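Local coordinates for protein endoglucanase (Uncultured bacterium, PDB 3X17) that probably hydrolyses internal beta-1,4-glucosidic bonds of cellulose, as an endoglucanase of glycoside hydrolase family 9 with an N-terminal Ig-like domain, at residues T187-T190 with A191-L195; A304-A307 with W308-L311; R334-A337 with D338-W342. One frame throughout, in Å; residues are numbered along the deposited sequence.

Interaction 1 (T187-T190 with A191-L195); sequences TAVT and AAQLL
Val189 and Gln193 meet one turn apart on helix 184-200, a buried helix of the (alpha/alpha)6 barrel that forms the glycoside hydrolase family 9 domain. The backbone bonds are those of a regular alpha-helix. Ala191 N donates to Thr187 O at 2.9 Å, and Ala192 N donates to Ala188 O. Leu194 N meets Thr190 O at 3.0 Å, almost straight along the carbonyl direction.

The side-chain bond is added at Val189. Val189 O takes Gln193 N at 3.1 Å and also the side-chain amide of the same residue. The two donors come from opposite faces of the carbonyl plane. Gln193 CG lies beside its own backbone N (chi1 -69°), and the chain then runs extended alongside Val189. This brings the amide back over the preceding turn.

The van der Waals contacts set carbon against polar atoms. Val189 CG2 lies beside the Gln193 amide, 4.1 Å from Gln193 NE2. Leu194 CG rests 3.5 Å from Thr190 O. The hydroxyls of Thr187 and Thr190 turn back to the carbonyls of Tyr183 and Thr186. Around the helix, Leu194 packs on Val226 and Val550, and Ala192 on Met284, so helices 221-235, 543-558 and 272-288 pack against it. Gln193 NE2 reaches Val189 O at 3.0 Å, with the oxygen in the amide plane but the nitrogen well above the carbonyl plane.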
loop_
_atom_site.group_PDB
_atom_site.type_symbol
_atom_site.label_atom_id
_atom_site.label_comp_id
_atom_site.label_asym_id
_atom_site.label_seq_id
_atom_site.Cartn_x
_atom_site.Cartn_y
_atom_site.Cartn_z
ATOM N N THR A 187 9.515 -1.182 5.804
ATOM C CA THR A 187 10.404 -0.832 4.706
ATOM C C THR A 187 10.659 -2.029 3.812
ATOM O O THR A 187 10.652 -1.896 2.592
ATOM C CB THR A 187 11.790 -0.268 5.187
ATOM O OG1 THR A 187 11.590 1.000 5.805
ATOM C CG2 THR A 187 12.769 -0.032 3.972
ATOM N N ALA A 188 10.869 -3.196 4.415
ATOM C CA ALA A 188 11.173 -4.391 3.648
ATOM C C ALA A 188 9.966 -4.884 2.841
ATOM O O ALA A 188 10.081 -5.106 1.627
ATOM C CB ALA A 188 11.760 -5.490 4.554
ATOM N N VAL A 189 8.771 -4.890 3.432
ATOM C CA VAL A 189 7.596 -5.364 2.669
ATOM C C VAL A 189 7.182 -4.335 1.629
ATOM O O VAL A 189 6.529 -4.668 0.633
ATOM C CB VAL A 189 6.373 -5.726 3.565
ATOM C CG1 VAL A 189 6.740 -6.759 4.606
ATOM C CG2 VAL A 189 5.709 -4.482 4.193
ATOM N N THR A 190 7.431 -3.064 1.937
ATOM C CA THR A 190 7.130 -1.992 1.010
ATOM C C THR A 190 8.038 -2.123 -0.205
ATOM O O THR A 190 7.563 -2.162 -1.337
ATOM C CB THR A 190 7.373 -0.619 1.687
ATOM O OG1 THR A 190 6.346 -0.404 2.660
ATOM C CG2 THR A 190 7.331 0.524 0.657
ATOM N N ALA A 191 9.336 -2.295 0.026
ATOM C CA ALA A 191 10.273 -2.400 -1.098
ATOM C C ALA A 191 9.949 -3.621 -1.980
ATOM O O ALA A 191 9.946 -3.536 -3.223
ATOM C CB ALA A 191 11.692 -2.458 -0.600
ATOM N N ALA A 192 9.610 -4.729 -1.328
ATOM C CA ALA A 192 9.233 -5.973 -2.039
ATOM C C ALA A 192 8.037 -5.726 -2.932
ATOM O O ALA A 192 7.981 -6.247 -4.039
ATOM C CB ALA A 192 8.909 -7.088 -1.050
ATOM N N GLN A 193 7.048 -4.996 -2.419
ATOM C CA GLN A 193 5.835 -4.763 -3.178
ATOM C C GLN A 193 6.030 -3.787 -4.349
ATOM O O GLN A 193 5.495 -4.002 -5.429
ATOM C CB GLN A 193 4.664 -4.344 -2.286
ATOM C CG GLN A 193 4.138 -5.417 -1.368
ATOM C CD GLN A 193 3.082 -4.884 -0.396
ATOM O OE1 GLN A 193 1.886 -4.930 -0.670
ATOM N NE2 GLN A 193 3.527 -4.410 0.760
ATOM N N LEU A 194 6.835 -2.749 -4.174
ATOM C CA LEU A 194 7.194 -1.922 -5.332
ATOM C C LEU A 194 7.949 -2.756 -6.370
ATOM O O LEU A 194 7.733 -2.618 -7.582
ATOM C CB LEU A 194 8.009 -0.692 -4.913
ATOM C CG LEU A 194 7.382 0.218 -3.842
ATOM C CD1 LEU A 194 8.369 1.363 -3.500
ATOM C CD2 LEU A 194 6.007 0.815 -4.253
ATOM N N LEU A 195 8.792 -3.662 -5.898
ATOM C CA LEU A 195 9.591 -4.461 -6.813
ATOM C C LEU A 195 8.666 -5.324 -7.665
ATOM O O LEU A 195 8.876 -5.483 -8.871
ATOM C CB LEU A 195 10.566 -5.370 -6.048
ATOM C CG LEU A 195 11.917 -4.758 -5.660
ATOM C CD1 LEU A 195 12.637 -5.732 -4.735
ATOM C CD2 LEU A 195 12.792 -4.459 -6.887
#

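Interaction 2 (A304-A307 with W308-L311); sequences AEQA and WRFL
Helix 294-312 belongs to the helical barrel of the family 9 domain, and Glu305, Gln306 and Arg309 meet on a polar side of it near the surface. The backbone bonds are regular alpha-helical ones. Trp308 N donates to Ala304 O, Arg309 N to Glu305 O and Phe310 N to Gln306 O. Leu311 N donates to Ala307 O at 3.0 Å.

Arg309 carries most of the side-chain contact. Its chain bends at chi3 (-123°), which folds the guanidinium back over the preceding turn. Glu305 O then lies over the centre of one guanidinium face, 3.5 Å above the plane. Arg309 NH2 comes to 3.3 Å from Glu305 CB.

The amide of Gln306 comes to the guanidinium edge. CG of Gln306 is anti to its backbone N, and the bend at chi2 (55°) turns the amide toward Arg309. Gln306 OE1 lies in the guanidinium plane and accepts from Arg309 NH1 at 2.7 Å. The bond is short but weak, because it is well off straight. The two flat groups are steeply turned, 69° apart. Gln306 NE2 bonds to the carbonyl of Asp240.

The opposite charges of Glu305 and Arg309 are near but do not form a salt bridge. Glu305 OE1 and Arg309 NH2 are 4.1 Å apart, and Glu305 OE2 pairs with Arg353. Trp308 is buried and meets Tyr356 and Tyr359 edge-to-face. Leu311 CG sits 3.4 Å from Ala307 O, and Leu311 packs on helix 272-288. Arg309 is thus steered by a carbonyl over one face and a weak bond at its edge, which probably fix it loosely, while the nearby carboxylate probably adds a longer-range attraction.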
loop_
_atom_site.group_PDB
_atom_site.type_symbol
_atom_site.label_atom_id
_atom_site.label_comp_id
_atom_site.label_asym_id
_atom_site.label_seq_id
_atom_site.Cartn_x
_atom_site.Cartn_y
_atom_site.Cartn_z
ATOM N N ALA A 304 21.468 -10.844 1.425
ATOM C CA ALA A 304 20.382 -11.815 1.663
ATOM C C ALA A 304 20.958 -13.142 2.153
ATOM O O ALA A 304 20.399 -13.784 3.051
ATOM C CB ALA A 304 19.512 -12.044 0.385
ATOM N N GLU A 305 22.073 -13.543 1.559
ATOM C CA GLU A 305 22.720 -14.818 1.883
ATOM C C GLU A 305 23.289 -14.834 3.299
ATOM O O GLU A 305 23.257 -15.864 3.976
ATOM C CB GLU A 305 23.822 -15.148 0.860
ATOM C CG GLU A 305 23.275 -15.533 -0.514
ATOM C CD GLU A 305 24.361 -15.688 -1.596
ATOM O OE1 GLU A 305 25.385 -14.975 -1.547
ATOM O OE2 GLU A 305 24.143 -16.466 -2.547
ATOM N N GLN A 306 23.788 -13.687 3.752
ATOM C CA GLN A 306 24.410 -13.587 5.071
ATOM C C GLN A 306 23.308 -13.581 6.141
ATOM O O GLN A 306 23.403 -14.266 7.146
ATOM C CB GLN A 306 25.264 -12.304 5.127
ATOM C CG GLN A 306 26.002 -12.040 6.441
ATOM C CD GLN A 306 26.878 -13.211 6.865
ATOM O OE1 GLN A 306 27.672 -13.728 6.072
ATOM N NE2 GLN A 306 26.681 -13.687 8.098
ATOM N N ALA A 307 22.244 -12.835 5.881
ATOM C CA ALA A 307 21.039 -12.887 6.682
ATOM C C ALA A 307 20.457 -14.297 6.828
ATOM O O ALA A 307 20.023 -14.687 7.903
ATOM C CB ALA A 307 19.997 -11.953 6.102
ATOM N N TRP A 308 20.393 -15.050 5.739
ATOM C CA TRP A 308 19.935 -16.418 5.857
ATOM C C TRP A 308 20.898 -17.278 6.696
ATOM O O TRP A 308 20.459 -18.192 7.377
ATOM C CB TRP A 308 19.718 -17.073 4.495
ATOM C CG TRP A 308 19.106 -18.440 4.646
ATOM C CD1 TRP A 308 19.759 -19.635 4.686
ATOM C CD2 TRP A 308 17.728 -18.724 4.899
ATOM N NE1 TRP A 308 18.869 -20.649 4.888
ATOM C CE2 TRP A 308 17.613 -20.118 5.042
ATOM C CE3 TRP A 308 16.566 -17.934 4.949
ATOM C CZ2 TRP A 308 16.382 -20.753 5.241
ATOM C CZ3 TRP A 308 15.338 -18.563 5.162
ATOM C CH2 TRP A 308 15.263 -19.955 5.335
ATOM N N ARG A 309 22.201 -17.008 6.631
ATOM C CA ARG A 309 23.154 -17.753 7.468
ATOM C C ARG A 309 22.844 -17.514 8.946
ATOM O O ARG A 309 22.737 -18.454 9.748
ATOM C CB ARG A 309 24.583 -17.315 7.177
ATOM C CG ARG A 309 25.311 -18.205 6.195
ATOM C CD ARG A 309 26.560 -17.517 5.649
ATOM N NE ARG A 309 26.450 -17.473 4.195
ATOM C CZ ARG A 309 26.738 -16.426 3.434
ATOM N NH1 ARG A 309 27.297 -15.345 3.953
ATOM N NH2 ARG A 309 26.556 -16.513 2.123
ATOM N N PHE A 310 22.599 -16.255 9.283
ATOM C CA PHE A 310 22.123 -15.933 10.620
ATOM C C PHE A 310 20.847 -16.688 10.996
ATOM O O PHE A 310 20.775 -17.259 12.075
ATOM C CB PHE A 310 21.921 -14.433 10.814
ATOM C CG PHE A 310 21.548 -14.068 12.215
ATOM C CD1 PHE A 310 22.538 -13.873 13.183
ATOM C CD2 PHE A 310 20.214 -13.993 12.591
ATOM C CE1 PHE A 310 22.192 -13.600 14.500
ATOM C CE2 PHE A 310 19.863 -13.676 13.897
ATOM C CZ PHE A 310 20.858 -13.505 14.862
ATOM N N LEU A 311 19.817 -16.620 10.150
ATOM C CA LEU A 311 18.558 -17.325 10.446
ATOM C C LEU A 311 18.703 -18.843 10.623
ATOM O O LEU A 311 17.993 -19.441 11.413
ATOM C CB LEU A 311 17.490 -17.048 9.384
ATOM C CG LEU A 311 17.013 -15.605 9.285
ATOM C CD1 LEU A 311 16.424 -15.377 7.905
ATOM C CD2 LEU A 311 15.985 -15.342 10.410
#

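Interaction 3 (R334-A337 with D338-W342); sequences RDDA and DDRFW. With CA (calcium ion), chain E.
Asp335, Asp338 and Asp339 bind one calcium ion where the chain enters helix 337-351. Asp335 O lies 2.2 Å from the calcium. Asp338 OD1 and Asp339 OD2 bind the calcium at 2.4 and 2.2 Å, each carboxylate through one oxygen. CG of Asp338 sits between its backbone N and carbonyl carbon (chi1 51°), which turns OD1 to the metal. Water 1, Asp333 and Val377 complete the site. The calcium probably offsets the repulsion of the clustered acids, and Asp339 OD1 also pairs with Lys277.

The capping and backbone bonds come next. Asp335 OD1 accepts from Ala337 N at 3.0 Å, a capping bond met from above the carboxylate plane. The calcium loop runs straight into helix 337-351 of the (alpha/alpha)6 barrel, and Asp335 serves both. Arg340 N donates to Asp336 O at 2.8 Å, and Phe341 N to Ala337 O.

A salt bridge joins Asp336 and Arg340 across the helix start. Arg340 runs extended from CG to NE, and both its NE and NH2 reach Asp336 OD2 at 2.9 Å. The NE bond is weak. NH2 arrives on the syn side, tilted out of the carboxylate plane, and the carboxylate and guanidinium planes are 61° apart. With an alanine in place of Arg340, the buried Asp336 would probably lose its charge partner, and the carbonyls of Leu311 and Ser314 their guanidinium bonds. Thr272 OG1 also bonds to Asp336 OD2.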
loop_
_atom_site.group_PDB
_atom_site.type_symbol
_atom_site.label_atom_id
_atom_site.label_comp_id
_atom_site.label_asym_id
_atom_site.label_seq_id
_atom_site.Cartn_x
_atom_site.Cartn_y
_atom_site.Cartn_z
ATOM N N ARG A 334 4.933 -11.076 15.752
ATOM C CA ARG A 334 5.303 -12.065 16.778
ATOM C C ARG A 334 5.473 -13.506 16.259
ATOM O O ARG A 334 5.578 -14.450 17.048
ATOM C CB ARG A 334 4.366 -11.955 18.004
ATOM C CG ARG A 334 4.341 -10.499 18.515
ATOM C CD ARG A 334 3.804 -10.276 19.915
ATOM N NE ARG A 334 4.904 -10.101 20.864
ATOM C CZ ARG A 334 5.176 -8.990 21.536
ATOM N NH1 ARG A 334 4.434 -7.902 21.395
ATOM N NH2 ARG A 334 6.222 -8.971 22.345
ATOM N N ASP A 335 5.660 -13.642 14.944
ATOM C CA ASP A 335 5.964 -14.946 14.333
ATOM C C ASP A 335 6.800 -14.773 13.067
ATOM O O ASP A 335 6.395 -14.053 12.145
ATOM C CB ASP A 335 4.646 -15.684 14.030
ATOM C CG ASP A 335 4.854 -17.084 13.444
ATOM O OD1 ASP A 335 6.002 -17.521 13.260
ATOM O OD2 ASP A 335 3.840 -17.743 13.120
ATOM N N ASP A 336 7.938 -15.454 12.996
ATOM C CA ASP A 336 8.858 -15.280 11.883
ATOM C C ASP A 336 8.786 -16.361 10.800
ATOM O O ASP A 336 9.591 -16.368 9.858
ATOM C CB ASP A 336 10.298 -15.102 12.390
ATOM C CG ASP A 336 10.923 -16.397 12.914
ATOM O OD1 ASP A 336 10.315 -17.473 12.740
ATOM O OD2 ASP A 336 12.069 -16.344 13.432
ATOM N N ALA A 337 7.876 -17.320 10.959
ATOM C CA ALA A 337 7.850 -18.479 10.029
ATOM C C ALA A 337 7.367 -18.073 8.629
ATOM O O ALA A 337 7.903 -18.545 7.618
ATOM C CB ALA A 337 6.953 -19.649 10.604
ATOM N N ASP A 338 6.379 -17.184 8.571
ATOM C CA ASP A 338 5.913 -16.694 7.298
ATOM C C ASP A 338 6.952 -15.830 6.603
ATOM O O ASP A 338 7.094 -15.888 5.375
ATOM C CB ASP A 338 4.532 -16.006 7.389
ATOM C CG ASP A 338 4.462 -14.950 8.468
ATOM O OD1 ASP A 338 5.518 -14.409 8.863
ATOM O OD2 ASP A 338 3.332 -14.649 8.919
ATOM N N ASP A 339 7.683 -15.046 7.393
ATOM C CA ASP A 339 8.846 -14.295 6.891
ATOM C C ASP A 339 10.004 -15.188 6.428
ATOM O O ASP A 339 10.579 -14.951 5.358
ATOM C CB ASP A 339 9.314 -13.292 7.961
ATOM C CG ASP A 339 8.150 -12.536 8.575
ATOM O OD1 ASP A 339 7.700 -11.569 7.953
ATOM O OD2 ASP A 339 7.674 -12.894 9.675
ATOM N N ARG A 340 10.337 -16.236 7.197
ATOM C CA ARG A 340 11.377 -17.185 6.736
ATOM C C ARG A 340 10.978 -17.931 5.466
ATOM O O ARG A 340 11.794 -18.105 4.555
ATOM C CB ARG A 340 11.769 -18.202 7.814
ATOM C CG ARG A 340 12.365 -17.609 9.066
ATOM C CD ARG A 340 12.624 -18.714 10.115
ATOM N NE ARG A 340 13.069 -18.174 11.395
ATOM C CZ ARG A 340 14.250 -18.421 11.960
ATOM N NH1 ARG A 340 15.133 -19.205 11.368
ATOM N NH2 ARG A 340 14.543 -17.873 13.130
ATOM N N PHE A 341 9.736 -18.401 5.408
ATOM C CA PHE A 341 9.221 -19.012 4.171
ATOM C C PHE A 341 9.503 -18.084 2.979
ATOM O O PHE A 341 10.120 -18.488 1.971
ATOM C CB PHE A 341 7.712 -19.264 4.315
ATOM C CG PHE A 341 7.015 -19.648 3.025
ATOM C CD1 PHE A 341 7.043 -20.960 2.572
ATOM C CD2 PHE A 341 6.341 -18.692 2.268
ATOM C CE1 PHE A 341 6.369 -21.334 1.417
ATOM C CE2 PHE A 341 5.647 -19.061 1.121
ATOM C CZ PHE A 341 5.714 -20.383 0.668
ATOM N N TRP A 342 9.091 -16.819 3.116
ATOM C CA TRP A 342 9.211 -15.859 2.011
ATOM C C TRP A 342 10.668 -15.663 1.611
ATOM O O TRP A 342 11.013 -15.680 0.439
ATOM C CB TRP A 342 8.562 -14.536 2.396
ATOM C CG TRP A 342 8.774 -13.434 1.405
ATOM C CD1 TRP A 342 8.716 -13.527 0.047
ATOM C CD2 TRP A 342 8.877 -12.041 1.709
ATOM N NE1 TRP A 342 8.866 -12.282 -0.522
ATOM C CE2 TRP A 342 8.964 -11.350 0.480
ATOM C CE3 TRP A 342 8.993 -11.317 2.906
ATOM C CZ2 TRP A 342 9.221 -9.970 0.410
ATOM C CZ3 TRP A 342 9.274 -9.951 2.838
ATOM C CH2 TRP A 342 9.355 -9.289 1.595
HETATM CA CA CA E . 5.612 -12.678 10.544
HETATM O O HOH W 1 3.442 -13.768 11.095
#

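How the interactions relate
Interaction 1 lies in the core, interaction 2 toward the surface, and interaction 3 is partly buried between them. All three are local contacts in the same family 9 domain, on two helices and at the start of a third. Interaction 3 touches both others. Trp342 CZ2 packs at 3.2 Å from Ala192 CB of interaction 1, and Arg340 NH1 probably bonds to Leu311 O of interaction 2. Helix 272-288 packs against all three. The chemistry changes with place. In the core helix the Gln193 amide nitrogen bonds to its own helix backbone. Helix 294-312 adds a weak amide-guanidinium bond, and its stronger polar partners lie on neighbouring parts of the domain. Segment 334-342 combines calcium with charged side chains.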